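Local coordinates for protein 2,3-dihydroxybenzoate-AMP ligase (Bacillus subtilis, PDB 1MDB) that belongs to the ANL clan of AMP-binding enzymes, with a large AMP-binding domain and a small C-terminal domain, at residues A[505-510]-A[530-535]; A[19-24]-A[207-212]; A[263-268]-A[287-292]. One frame throughout, in Å; residues are numbered along the deposited sequence.

Interaction 1: A[505-510]-A[530-535]; sequences RVEFVE and SEKLLA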
ATOM      1  N   ARG A 505     -28.780   7.468  -8.628  1.00 31.10           N
ATOM      2  CA  ARG A 505     -28.600   6.628  -9.800  1.00 30.37           C
ATOM      3  C   ARG A 505     -27.806   5.356  -9.518  1.00 29.00           C
ATOM      4  O   ARG A 505     -26.883   5.357  -8.705  1.00 29.29           O
ATOM      5  CB  ARG A 505     -27.923   7.450 -10.890  1.00 28.55           C
ATOM      6  CG  ARG A 505     -27.602   6.684 -12.151  1.00 31.22           C
ATOM      7  CD  ARG A 505     -27.295   7.642 -13.281  1.00 27.36           C
ATOM      8  NE  ARG A 505     -26.861   6.933 -14.474  1.00 30.77           N
ATOM      9  CZ  ARG A 505     -26.883   7.451 -15.699  1.00 31.09           C
ATOM     10  NH1 ARG A 505     -27.327   8.683 -15.889  1.00 31.24           N
ATOM     11  NH2 ARG A 505     -26.445   6.740 -16.730  1.00 30.51           N
ATOM     12  N   VAL A 506     -28.170   4.277 -10.201  1.00 29.02           N
ATOM     13  CA  VAL A 506     -27.501   2.989 -10.034  1.00 29.40           C
ATOM     14  C   VAL A 506     -26.904   2.467 -11.341  1.00 31.15           C
ATOM     15  O   VAL A 506     -27.603   2.365 -12.351  1.00 31.67           O
ATOM     16  CB  VAL A 506     -28.480   1.928  -9.497  1.00 29.94           C
ATOM     17  CG1 VAL A 506     -27.795   0.571  -9.437  1.00 27.51           C
ATOM     18  CG2 VAL A 506     -28.985   2.339  -8.113  1.00 26.29           C
ATOM     19  N   GLU A 507     -25.614   2.140 -11.318  1.00 29.08           N
ATOM     20  CA  GLU A 507     -24.933   1.613 -12.498  1.00 30.97           C
ATOM     21  C   GLU A 507     -24.395   0.215 -12.215  1.00 30.58           C
ATOM     22  O   GLU A 507     -23.654   0.014 -11.257  1.00 29.28           O
ATOM     23  CB  GLU A 507     -23.766   2.515 -12.905  1.00 30.54           C
ATOM     24  CG  GLU A 507     -24.148   3.848 -13.510  1.00 33.11           C
ATOM     25  CD  GLU A 507     -24.861   3.716 -14.837  1.00 35.48           C
ATOM     26  OE1 GLU A 507     -24.525   2.800 -15.607  1.00 38.56           O
ATOM     27  OE2 GLU A 507     -25.746   4.544 -15.122  1.00 38.43           O
ATOM     28  N   PHE A 508     -24.777  -0.753 -13.037  1.00 30.41           N
ATOM     29  CA  PHE A 508     -24.290  -2.108 -12.849  1.00 33.93           C
ATOM     30  C   PHE A 508     -23.087  -2.365 -13.753  1.00 34.37           C
ATOM     31  O   PHE A 508     -23.111  -2.049 -14.941  1.00 34.32           O
ATOM     32  CB  PHE A 508     -25.398  -3.120 -13.126  1.00 34.78           C
ATOM     33  CG  PHE A 508     -26.539  -3.027 -12.163  1.00 37.99           C
ATOM     34  CD1 PHE A 508     -27.697  -2.337 -12.502  1.00 39.64           C
ATOM     35  CD2 PHE A 508     -26.430  -3.576 -10.884  1.00 38.22           C
ATOM     36  CE1 PHE A 508     -28.731  -2.189 -11.581  1.00 40.27           C
ATOM     37  CE2 PHE A 508     -27.455  -3.434  -9.954  1.00 38.76           C
ATOM     38  CZ  PHE A 508     -28.608  -2.738 -10.301  1.00 40.41           C
ATOM     39  N   VAL A 509     -22.023  -2.907 -13.166  1.00 34.43           N
ATOM     40  CA  VAL A 509     -20.799  -3.212 -13.900  1.00 31.73           C
ATOM     41  C   VAL A 509     -20.271  -4.551 -13.415  1.00 33.96           C
ATOM     42  O   VAL A 509     -20.686  -5.045 -12.364  1.00 33.89           O
ATOM     43  CB  VAL A 509     -19.694  -2.151 -13.662  1.00 30.16           C
ATOM     44  CG1 VAL A 509     -20.114  -0.803 -14.248  1.00 26.20           C
ATOM     45  CG2 VAL A 509     -19.394  -2.037 -12.156  1.00 28.59           C
ATOM     46  N   GLU A 510     -19.348  -5.123 -14.181  1.00 34.19           N
ATOM     47  CA  GLU A 510     -18.749  -6.404 -13.844  1.00 35.36           C
ATOM     48  C   GLU A 510     -17.549  -6.228 -12.924  1.00 33.07           C
ATOM     49  O   GLU A 510     -17.168  -7.155 -12.216  1.00 32.86           O
ATOM     50  CB  GLU A 510     -18.333  -7.133 -15.120  1.00 39.70           C
ATOM     51  CG  GLU A 510     -17.586  -8.422 -14.876  1.00 47.74           C
ATOM     52  CD  GLU A 510     -17.285  -9.173 -16.157  1.00 51.54           C
ATOM     53  OE1 GLU A 510     -16.716  -8.563 -17.093  1.00 53.96           O
ATOM     54  OE2 GLU A 510     -17.616 -10.378 -16.224  1.00 54.63           O
ATOM     55  N   SER A 530     -19.563  10.857 -15.089  1.00 35.34           N
ATOM     56  CA  SER A 530     -19.572  12.203 -15.639  1.00 38.73           C
ATOM     57  C   SER A 530     -19.618  12.148 -17.165  1.00 41.64           C
ATOM     58  O   SER A 530     -20.284  12.965 -17.804  1.00 41.40           O
ATOM     59  CB  SER A 530     -18.328  12.961 -15.181  1.00 39.90           C
ATOM     60  OG  SER A 530     -18.418  14.333 -15.516  1.00 43.70           O
ATOM     61  N   GLU A 531     -18.909  11.175 -17.737  1.00 42.94           N
ATOM     62  CA  GLU A 531     -18.857  10.988 -19.186  1.00 44.54           C
ATOM     63  C   GLU A 531     -20.201  10.509 -19.725  1.00 43.87           C
ATOM     64  O   GLU A 531     -20.640  10.952 -20.780  1.00 41.26           O
ATOM     65  CB  GLU A 531     -17.772   9.971 -19.558  1.00 47.57           C
ATOM     66  CG  GLU A 531     -16.342  10.476 -19.394  1.00 52.03           C
ATOM     67  CD  GLU A 531     -15.326   9.340 -19.330  1.00 54.62           C
ATOM     68  OE1 GLU A 531     -15.422   8.400 -20.151  1.00 56.77           O
ATOM     69  OE2 GLU A 531     -14.427   9.390 -18.459  1.00 56.37           O
ATOM     70  N   LYS A 532     -20.846   9.592 -19.006  1.00 43.71           N
ATOM     71  CA  LYS A 532     -22.141   9.093 -19.446  1.00 45.32           C
ATOM     72  C   LYS A 532     -23.138  10.244 -19.485  1.00 45.82           C
ATOM     73  O   LYS A 532     -23.880  10.395 -20.454  1.00 46.93           O
ATOM     74  CB  LYS A 532     -22.648   7.995 -18.513  1.00 45.69           C
ATOM     75  CG  LYS A 532     -21.863   6.705 -18.602  1.00 45.64           C
ATOM     76  CD  LYS A 532     -22.513   5.606 -17.781  1.00 48.02           C
ATOM     77  CE  LYS A 532     -21.753   4.293 -17.926  1.00 50.34           C
ATOM     78  NZ  LYS A 532     -22.306   3.208 -17.057  1.00 52.77           N
ATOM     79  N   LEU A 533     -23.144  11.064 -18.440  1.00 46.17           N
ATOM     80  CA  LEU A 533     -24.055  12.199 -18.388  1.00 47.90           C
ATOM     81  C   LEU A 533     -23.827  13.130 -19.579  1.00 48.95           C
ATOM     82  O   LEU A 533     -24.782  13.583 -20.208  1.00 48.21           O
ATOM     83  CB  LEU A 533     -23.884  12.971 -17.076  1.00 46.53           C
ATOM     84  CG  LEU A 533     -24.335  12.257 -15.796  1.00 48.25           C
ATOM     85  CD1 LEU A 533     -24.192  13.204 -14.617  1.00 47.30           C
ATOM     86  CD2 LEU A 533     -25.788  11.801 -15.928  1.00 46.89           C
ATOM     87  N   LEU A 534     -22.563  13.409 -19.888  1.00 50.46           N
ATOM     88  CA  LEU A 534     -22.232  14.276 -21.016  1.00 52.68           C
ATOM     89  C   LEU A 534     -22.736  13.676 -22.321  1.00 53.38           C
ATOM     90  O   LEU A 534     -23.153  14.404 -23.224  1.00 53.63           O
ATOM     91  CB  LEU A 534     -20.718  14.497 -21.108  1.00 53.16           C
ATOM     92  CG  LEU A 534     -20.132  15.571 -20.189  1.00 54.51           C
ATOM     93  CD1 LEU A 534     -18.622  15.624 -20.350  1.00 54.87           C
ATOM     94  CD2 LEU A 534     -20.749  16.918 -20.529  1.00 54.33           C
ATOM     95  N   ALA A 535     -22.691  12.349 -22.412  1.00 53.73           N
ATOM     96  CA  ALA A 535     -23.151  11.638 -23.597  1.00 54.60           C
ATOM     97  C   ALA A 535     -24.597  11.997 -23.920  1.00 55.24           C
ATOM     98  O   ALA A 535     -25.078  11.729 -25.019  1.00 56.64           O
ATOM     99  CB  ALA A 535     -23.025  10.136 -23.386  1.00 55.21           C
TER
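OE2 of Glu507 is gripped by two nitrogens of Arg505, while OE1 of the same carboxylate takes the ammonium group of Lys532, making a three-residue salt-bridge network. It ties edge strand 505-508 to the last turns of helix 522-534 in the C-terminal part of this ANL enzyme. The strand belongs to a three-stranded mixed sheet, paired in parallel with strand 469-478, and the axes of the strand and helix segments lie 12.3 Å apart at 107°, so long side chains bridge the gap. Arg505 and Glu507, two residues apart, both leave the strand toward the helix. NE and NH2 of Arg505 approach OE2 of Glu507 side-on, at 2.7 and 2.8 Å, with OE2 almost in the guanidinium plane; OE2 offers NE its anti lone pair, whereas NH2 arrives on the syn side, 32° out of the carboxylate plane. This side-on grip by two nitrogens on one oxygen should restrict rotation of both groups. Lys532, extended beyond CG, comes from the opposite direction and puts NZ 2.7 Å from Glu507 OE1, above the carboxylate plane rather than within it. The carboxylate thus lies between two cationic groups, which probably favours its ionised form and offsets the like charges of Arg505 NH2 and Lys532 NZ, 5.5 Å apart. Leu533 packs on Met463 and Pro464 of strand 455-465, and Arg505 touches Met463 too. Leu533 and Arg505 slide past each other in opposite directions, bringing CD2 of Leu533 to 3.5 Å from NH1 of Arg505, oblique to the guanidinium.

Interaction 2: A[19-24]-A[207-212]; sequences NGCWAG and YIYSLK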
ATOM      1  N   ASN A  19      14.933   7.745  22.748  1.00 61.09           N
ATOM      2  CA  ASN A  19      13.975   6.768  23.257  1.00 60.17           C
ATOM      3  C   ASN A  19      14.084   5.448  22.503  1.00 58.73           C
ATOM      4  O   ASN A  19      13.307   4.524  22.733  1.00 58.30           O
ATOM      5  CB  ASN A  19      12.542   7.307  23.164  1.00 62.13           C
ATOM      6  CG  ASN A  19      12.150   7.684  21.752  1.00 63.92           C
ATOM      7  OD1 ASN A  19      12.363   6.918  20.814  1.00 64.79           O
ATOM      8  ND2 ASN A  19      11.563   8.866  21.595  1.00 64.90           N
ATOM      9  N   GLY A  20      15.047   5.371  21.592  1.00 57.57           N
ATOM     10  CA  GLY A  20      15.258   4.150  20.834  1.00 56.67           C
ATOM     11  C   GLY A  20      14.375   3.884  19.623  1.00 54.85           C
ATOM     12  O   GLY A  20      14.486   2.819  19.013  1.00 54.90           O
ATOM     13  N   CYS A  21      13.499   4.820  19.266  1.00 53.08           N
ATOM     14  CA  CYS A  21      12.638   4.612  18.102  1.00 50.61           C
ATOM     15  C   CYS A  21      13.502   4.401  16.867  1.00 47.55           C
ATOM     16  O   CYS A  21      13.258   3.495  16.075  1.00 47.84           O
ATOM     17  CB  CYS A  21      11.699   5.807  17.901  1.00 50.88           C
ATOM     18  SG  CYS A  21      10.366   5.913  19.131  1.00 52.52           S
ATOM     19  N   TRP A  22      14.520   5.240  16.712  1.00 45.25           N
ATOM     20  CA  TRP A  22      15.433   5.132  15.584  1.00 43.72           C
ATOM     21  C   TRP A  22      16.627   4.304  16.060  1.00 43.06           C
ATOM     22  O   TRP A  22      17.493   4.795  16.783  1.00 42.82           O
ATOM     23  CB  TRP A  22      15.855   6.533  15.123  1.00 40.86           C
ATOM     24  CG  TRP A  22      14.716   7.331  14.521  1.00 41.50           C
ATOM     25  CD1 TRP A  22      13.420   6.912  14.339  1.00 40.63           C
ATOM     26  CD2 TRP A  22      14.781   8.664  13.995  1.00 40.89           C
ATOM     27  NE1 TRP A  22      12.684   7.901  13.731  1.00 39.46           N
ATOM     28  CE2 TRP A  22      13.491   8.985  13.509  1.00 40.41           C
ATOM     29  CE3 TRP A  22      15.802   9.618  13.885  1.00 41.37           C
ATOM     30  CZ2 TRP A  22      13.196  10.223  12.924  1.00 41.05           C
ATOM     31  CZ3 TRP A  22      15.508  10.852  13.306  1.00 41.94           C
ATOM     32  CH2 TRP A  22      14.214  11.140  12.831  1.00 41.80           C
ATOM     33  N   ALA A  23      16.652   3.038  15.649  1.00 42.97           N
ATOM     34  CA  ALA A  23      17.686   2.094  16.060  1.00 42.66           C
ATOM     35  C   ALA A  23      19.117   2.403  15.640  1.00 42.40           C
ATOM     36  O   ALA A  23      20.061   1.887  16.237  1.00 43.66           O
ATOM     37  CB  ALA A  23      17.304   0.695  15.607  1.00 42.71           C
ATOM     38  N   GLY A  24      19.292   3.239  14.625  1.00 41.41           N
ATOM     39  CA  GLY A  24      20.638   3.566  14.191  1.00 39.12           C
ATOM     40  C   GLY A  24      21.257   2.504  13.299  1.00 39.03           C
ATOM     41  O   GLY A  24      22.469   2.493  13.095  1.00 37.52           O
ATOM     42  N   TYR A 207      11.989   4.132   8.755  1.00 31.37           N
ATOM     43  CA  TYR A 207      11.261   3.008   8.154  1.00 30.35           C
ATOM     44  C   TYR A 207      11.437   1.730   8.967  1.00 31.37           C
ATOM     45  O   TYR A 207      10.471   1.020   9.237  1.00 30.19           O
ATOM     46  CB  TYR A 207      11.714   2.743   6.717  1.00 31.29           C
ATOM     47  CG  TYR A 207      10.623   2.124   5.849  1.00 30.46           C
ATOM     48  CD1 TYR A 207       9.452   2.827   5.572  1.00 31.54           C
ATOM     49  CD2 TYR A 207      10.770   0.856   5.295  1.00 30.91           C
ATOM     50  CE1 TYR A 207       8.457   2.287   4.763  1.00 34.13           C
ATOM     51  CE2 TYR A 207       9.774   0.303   4.478  1.00 32.28           C
ATOM     52  CZ  TYR A 207       8.622   1.026   4.217  1.00 33.07           C
ATOM     53  OH  TYR A 207       7.630   0.508   3.414  1.00 32.91           O
ATOM     54  N   ILE A 208      12.669   1.430   9.357  1.00 31.11           N
ATOM     55  CA  ILE A 208      12.902   0.229  10.136  1.00 31.48           C
ATOM     56  C   ILE A 208      12.088   0.287  11.442  1.00 30.97           C
ATOM     57  O   ILE A 208      11.597  -0.732  11.929  1.00 29.53           O
ATOM     58  CB  ILE A 208      14.420   0.030  10.381  1.00 31.56           C
ATOM     59  CG1 ILE A 208      15.110  -0.178   9.020  1.00 30.00           C
ATOM     60  CG2 ILE A 208      14.654  -1.181  11.286  1.00 29.04           C
ATOM     61  CD1 ILE A 208      16.620  -0.278   9.063  1.00 28.55           C
ATOM     62  N   TYR A 209      11.909   1.484  11.995  1.00 30.89           N
ATOM     63  CA  TYR A 209      11.091   1.604  13.202  1.00 30.61           C
ATOM     64  C   TYR A 209       9.657   1.178  12.870  1.00 31.13           C
ATOM     65  O   TYR A 209       9.032   0.423  13.626  1.00 31.71           O
ATOM     66  CB  TYR A 209      11.069   3.038  13.730  1.00 29.61           C
ATOM     67  CG  TYR A 209      10.119   3.208  14.893  1.00 33.92           C
ATOM     68  CD1 TYR A 209      10.301   2.483  16.073  1.00 34.15           C
ATOM     69  CD2 TYR A 209       9.012   4.058  14.803  1.00 32.79           C
ATOM     70  CE1 TYR A 209       9.406   2.595  17.134  1.00 36.77           C
ATOM     71  CE2 TYR A 209       8.107   4.181  15.865  1.00 35.91           C
ATOM     72  CZ  TYR A 209       8.312   3.445  17.026  1.00 37.30           C
ATOM     73  OH  TYR A 209       7.423   3.544  18.075  1.00 40.93           O
ATOM     74  N   SER A 210       9.129   1.659  11.742  1.00 30.30           N
ATOM     75  CA  SER A 210       7.770   1.287  11.338  1.00 29.64           C
ATOM     76  C   SER A 210       7.667  -0.236  11.191  1.00 30.72           C
ATOM     77  O   SER A 210       6.620  -0.822  11.475  1.00 28.87           O
ATOM     78  CB  SER A 210       7.383   1.960  10.015  1.00 30.69           C
ATOM     79  OG  SER A 210       7.830   1.207   8.897  1.00 30.52           O
ATOM     80  N   LEU A 211       8.750  -0.876  10.741  1.00 30.17           N
ATOM     81  CA  LEU A 211       8.764  -2.330  10.588  1.00 30.93           C
ATOM     82  C   LEU A 211       8.757  -3.036  11.960  1.00 31.85           C
ATOM     83  O   LEU A 211       8.043  -4.024  12.160  1.00 32.18           O
ATOM     84  CB  LEU A 211       9.997  -2.766   9.781  1.00 30.51           C
ATOM     85  CG  LEU A 211      10.085  -2.296   8.321  1.00 33.21           C
ATOM     86  CD1 LEU A 211      11.415  -2.740   7.711  1.00 32.03           C
ATOM     87  CD2 LEU A 211       8.915  -2.872   7.521  1.00 28.80           C
ATOM     88  N   LYS A 212       9.546  -2.524  12.901  1.00 33.26           N
ATOM     89  CA  LYS A 212       9.621  -3.108  14.238  1.00 34.60           C
ATOM     90  C   LYS A 212       8.285  -3.029  14.962  1.00 33.90           C
ATOM     91  O   LYS A 212       7.891  -3.967  15.647  1.00 33.83           O
ATOM     92  CB  LYS A 212      10.682  -2.399  15.086  1.00 37.19           C
ATOM     93  CG  LYS A 212      11.103  -3.205  16.316  1.00 41.58           C
ATOM     94  CD  LYS A 212      11.879  -2.369  17.328  1.00 44.96           C
ATOM     95  CE  LYS A 212      10.950  -1.448  18.097  1.00 49.29           C
ATOM     96  NZ  LYS A 212      11.667  -0.645  19.136  1.00 53.25           N
TER
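Cys21 and Tyr209 bring the loop after helix 10-18 against helix 204-218, their CA atoms 6.0 Å apart, just past Gly20, whose positive phi (82°) ends the helical path. An Asx turn opens this loop, Cys21 N donating to Asn19 OD1, an oxygen less surely placed. The side chain of Cys21 lies over one face of the Tyr209 ring: CB stands 4.0 Å from the ring centroid, 11° off the normal, in a CH-pi contact. SG is displaced toward the phenol end and comes 3.8 Å from CZ of Tyr209, a sulfur-aromatic contact over the same face. Tyr209, its CG trans to the main-chain nitrogen (chi1 174°), turns its ring outward from the helix beneath this cysteine. The carbonyl O of Cys21 also lies close, 3.1 Å from CD1 of Tyr209. Tyr209 OH is hydrogen-bonded to Ser358 OG and Tyr360 touches Cys21, so the loop carrying Ser358 and Tyr360 also borders the contact. The side chain of Tyr209 is about 13 Å from the bound 2,3-dihydroxy-benzoic acid, outside its pocket. No hydrogen bond crosses between the segments; the aromatic face is met by sulfur and carbon, while the hydroxyl satisfies its polarity through Ser358.

Interaction 3: A[263-268]-A[287-292]; sequences DAFPLI and MDAASS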
ATOM      1  N   ASP A 263      -4.494 -18.462  -7.741  1.00 32.71           N
ATOM      2  CA  ASP A 263      -3.066 -18.542  -7.476  1.00 33.83           C
ATOM      3  C   ASP A 263      -2.729 -18.627  -5.992  1.00 32.80           C
ATOM      4  O   ASP A 263      -1.895 -19.433  -5.590  1.00 31.87           O
ATOM      5  CB  ASP A 263      -2.334 -17.341  -8.086  1.00 36.32           C
ATOM      6  CG  ASP A 263      -2.198 -17.444  -9.592  1.00 38.39           C
ATOM      7  OD1 ASP A 263      -1.971 -18.571 -10.083  1.00 38.34           O
ATOM      8  OD2 ASP A 263      -2.302 -16.403 -10.281  1.00 37.71           O
ATOM      9  N   ALA A 264      -3.390 -17.799  -5.186  1.00 32.44           N
ATOM     10  CA  ALA A 264      -3.149 -17.726  -3.747  1.00 30.71           C
ATOM     11  C   ALA A 264      -3.609 -18.901  -2.879  1.00 30.99           C
ATOM     12  O   ALA A 264      -2.883 -19.324  -1.981  1.00 30.17           O
ATOM     13  CB  ALA A 264      -3.750 -16.431  -3.199  1.00 31.45           C
ATOM     14  N   PHE A 265      -4.813 -19.411  -3.121  1.00 29.98           N
ATOM     15  CA  PHE A 265      -5.329 -20.515  -2.312  1.00 31.68           C
ATOM     16  C   PHE A 265      -4.415 -21.740  -2.284  1.00 30.95           C
ATOM     17  O   PHE A 265      -4.044 -22.205  -1.211  1.00 31.25           O
ATOM     18  CB  PHE A 265      -6.745 -20.888  -2.773  1.00 29.57           C
ATOM     19  CG  PHE A 265      -7.811 -19.928  -2.289  1.00 31.87           C
ATOM     20  CD1 PHE A 265      -7.476 -18.628  -1.910  1.00 29.25           C
ATOM     21  CD2 PHE A 265      -9.148 -20.314  -2.244  1.00 29.87           C
ATOM     22  CE1 PHE A 265      -8.451 -17.723  -1.495  1.00 29.46           C
ATOM     23  CE2 PHE A 265     -10.139 -19.413  -1.829  1.00 33.76           C
ATOM     24  CZ  PHE A 265      -9.787 -18.114  -1.456  1.00 31.66           C
ATOM     25  N   PRO A 266      -4.032 -22.273  -3.457  1.00 31.58           N
ATOM     26  CA  PRO A 266      -3.151 -23.448  -3.447  1.00 32.96           C
ATOM     27  C   PRO A 266      -1.890 -23.150  -2.637  1.00 33.46           C
ATOM     28  O   PRO A 266      -1.413 -23.984  -1.872  1.00 36.51           O
ATOM     29  CB  PRO A 266      -2.848 -23.666  -4.927  1.00 32.91           C
ATOM     30  CG  PRO A 266      -4.086 -23.158  -5.604  1.00 33.04           C
ATOM     31  CD  PRO A 266      -4.384 -21.891  -4.835  1.00 30.87           C
ATOM     32  N   LEU A 267      -1.367 -21.940  -2.802  1.00 33.66           N
ATOM     33  CA  LEU A 267      -0.164 -21.503  -2.099  1.00 33.18           C
ATOM     34  C   LEU A 267      -0.384 -21.474  -0.587  1.00 32.98           C
ATOM     35  O   LEU A 267       0.508 -21.792   0.189  1.00 31.83           O
ATOM     36  CB  LEU A 267       0.238 -20.105  -2.589  1.00 32.86           C
ATOM     37  CG  LEU A 267       1.469 -19.889  -3.479  1.00 34.01           C
ATOM     38  CD1 LEU A 267       2.029 -21.205  -4.003  1.00 33.42           C
ATOM     39  CD2 LEU A 267       1.082 -18.953  -4.606  1.00 31.83           C
ATOM     40  N   ILE A 268      -1.577 -21.079  -0.169  1.00 33.84           N
ATOM     41  CA  ILE A 268      -1.873 -21.018   1.252  1.00 34.21           C
ATOM     42  C   ILE A 268      -1.895 -22.428   1.842  1.00 34.49           C
ATOM     43  O   ILE A 268      -1.346 -22.672   2.918  1.00 31.66           O
ATOM     44  CB  ILE A 268      -3.223 -20.309   1.497  1.00 34.32           C
ATOM     45  CG1 ILE A 268      -3.114 -18.854   1.033  1.00 33.50           C
ATOM     46  CG2 ILE A 268      -3.594 -20.378   2.973  1.00 34.46           C
ATOM     47  CD1 ILE A 268      -4.379 -18.041   1.192  1.00 33.73           C
ATOM     48  N   MET A 287     -13.673 -13.938  -0.396  1.00 32.94           N
ATOM     49  CA  MET A 287     -14.773 -14.492   0.373  1.00 36.37           C
ATOM     50  C   MET A 287     -15.694 -15.313  -0.523  1.00 35.99           C
ATOM     51  O   MET A 287     -16.124 -16.392  -0.129  1.00 36.78           O
ATOM     52  CB  MET A 287     -15.548 -13.384   1.097  1.00 38.84           C
ATOM     53  CG  MET A 287     -14.702 -12.655   2.138  1.00 42.15           C
ATOM     54  SD  MET A 287     -15.664 -11.726   3.358  1.00 46.19           S
ATOM     55  CE  MET A 287     -15.681 -12.882   4.686  1.00 48.18           C
ATOM     56  N   ASP A 288     -15.985 -14.827  -1.729  1.00 36.91           N
ATOM     57  CA  ASP A 288     -16.835 -15.604  -2.637  1.00 38.96           C
ATOM     58  C   ASP A 288     -16.128 -16.911  -2.957  1.00 39.62           C
ATOM     59  O   ASP A 288     -16.705 -17.995  -2.858  1.00 39.57           O
ATOM     60  CB  ASP A 288     -17.081 -14.877  -3.966  1.00 40.72           C
ATOM     61  CG  ASP A 288     -18.051 -13.725  -3.839  1.00 44.62           C
ATOM     62  OD1 ASP A 288     -18.415 -13.151  -4.885  1.00 44.55           O
ATOM     63  OD2 ASP A 288     -18.447 -13.388  -2.702  1.00 46.17           O
ATOM     64  N   ALA A 289     -14.864 -16.794  -3.343  1.00 40.16           N
ATOM     65  CA  ALA A 289     -14.068 -17.954  -3.707  1.00 40.60           C
ATOM     66  C   ALA A 289     -13.958 -18.963  -2.569  1.00 41.23           C
ATOM     67  O   ALA A 289     -14.108 -20.161  -2.788  1.00 40.95           O
ATOM     68  CB  ALA A 289     -12.683 -17.507  -4.151  1.00 39.19           C
ATOM     69  N   ALA A 290     -13.715 -18.480  -1.355  1.00 41.74           N
ATOM     70  CA  ALA A 290     -13.566 -19.375  -0.212  1.00 44.50           C
ATOM     71  C   ALA A 290     -14.793 -20.248   0.033  1.00 47.92           C
ATOM     72  O   ALA A 290     -14.721 -21.253   0.744  1.00 47.62           O
ATOM     73  CB  ALA A 290     -13.235 -18.572   1.039  1.00 41.73           C
ATOM     74  N   SER A 291     -15.921 -19.867  -0.559  1.00 50.89           N
ATOM     75  CA  SER A 291     -17.154 -20.619  -0.388  1.00 53.24           C
ATOM     76  C   SER A 291     -17.397 -21.590  -1.538  1.00 55.31           C
ATOM     77  O   SER A 291     -18.225 -22.489  -1.433  1.00 57.01           O
ATOM     78  CB  SER A 291     -18.336 -19.654  -0.253  1.00 53.22           C
ATOM     79  OG  SER A 291     -18.126 -18.732   0.811  1.00 53.55           O
ATOM     80  N   SER A 292     -16.674 -21.419  -2.636  1.00 57.31           N
ATOM     81  CA  SER A 292     -16.843 -22.304  -3.782  1.00 59.21           C
ATOM     82  C   SER A 292     -15.609 -23.177  -4.012  1.00 60.09           C
ATOM     83  O   SER A 292     -15.679 -24.195  -4.701  1.00 61.11           O
ATOM     84  CB  SER A 292     -17.124 -21.485  -5.038  1.00 59.57           C
ATOM     85  OG  SER A 292     -16.010 -20.677  -5.365  1.00 61.42           O
TER
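An aromatic edge packed against a helix backbone joins helices 261-271 and 280-292, which are linked through strand 275-278 of the large mixed sheet. Phe265, its CG anti to the carbonyl carbon (chi1 -77°), directs its ring at Ala289 and Ala290 on the second helix; the CA atoms of Phe265 and Ala290 are 8.6 Å apart. The ring presents its edge, CE2 lying 3.7 Å from the backbone N of Ala290, which sits near the ring plane. The same CE2 is 3.9 Å from CB of Ala289, and CZ is 4.3 Å from CB of Ala290; the edge points at the peptide between the alanines, whose CB atoms lie on opposite sides of the ring plane. The small alanine side chains probably allow the ring to come this close to the main chain. Trp286, one turn earlier on the same helix as the alanines, meets the Phe265 ring edge-to-face, and Ala290 in turn touches Val321 of helix 318-321. Just beyond the contact, N and OG of Ser292 both donate to Ala289 O from the same face of its carbonyl plane. No hydrogen bond or charge pair crosses the two segments; the contact rests on van der Waals packing of carbon against methyl groups and peptide.

In the fold
Along the chain the contacts follow one another without nesting: interaction 2 closes before interaction 3, and interaction 3 before interaction 1. Interaction 3 joins two helices next to the nine-stranded sheet, while interaction 1 rests on the separate three-stranded sheet near the C-terminus. Their centres are 32 Å apart, yet their nearest atoms are about 10 Å apart, and a salt bridge from Asp288 to Arg479 links helix 280-292 to the C-terminal part of the chain. Interaction 2 fastens the N-terminal loop to helix 204-218, on the opposite side of the chain's centre from interaction 1, with 47 Å between centres. None touches another; each joins a different pair of elements.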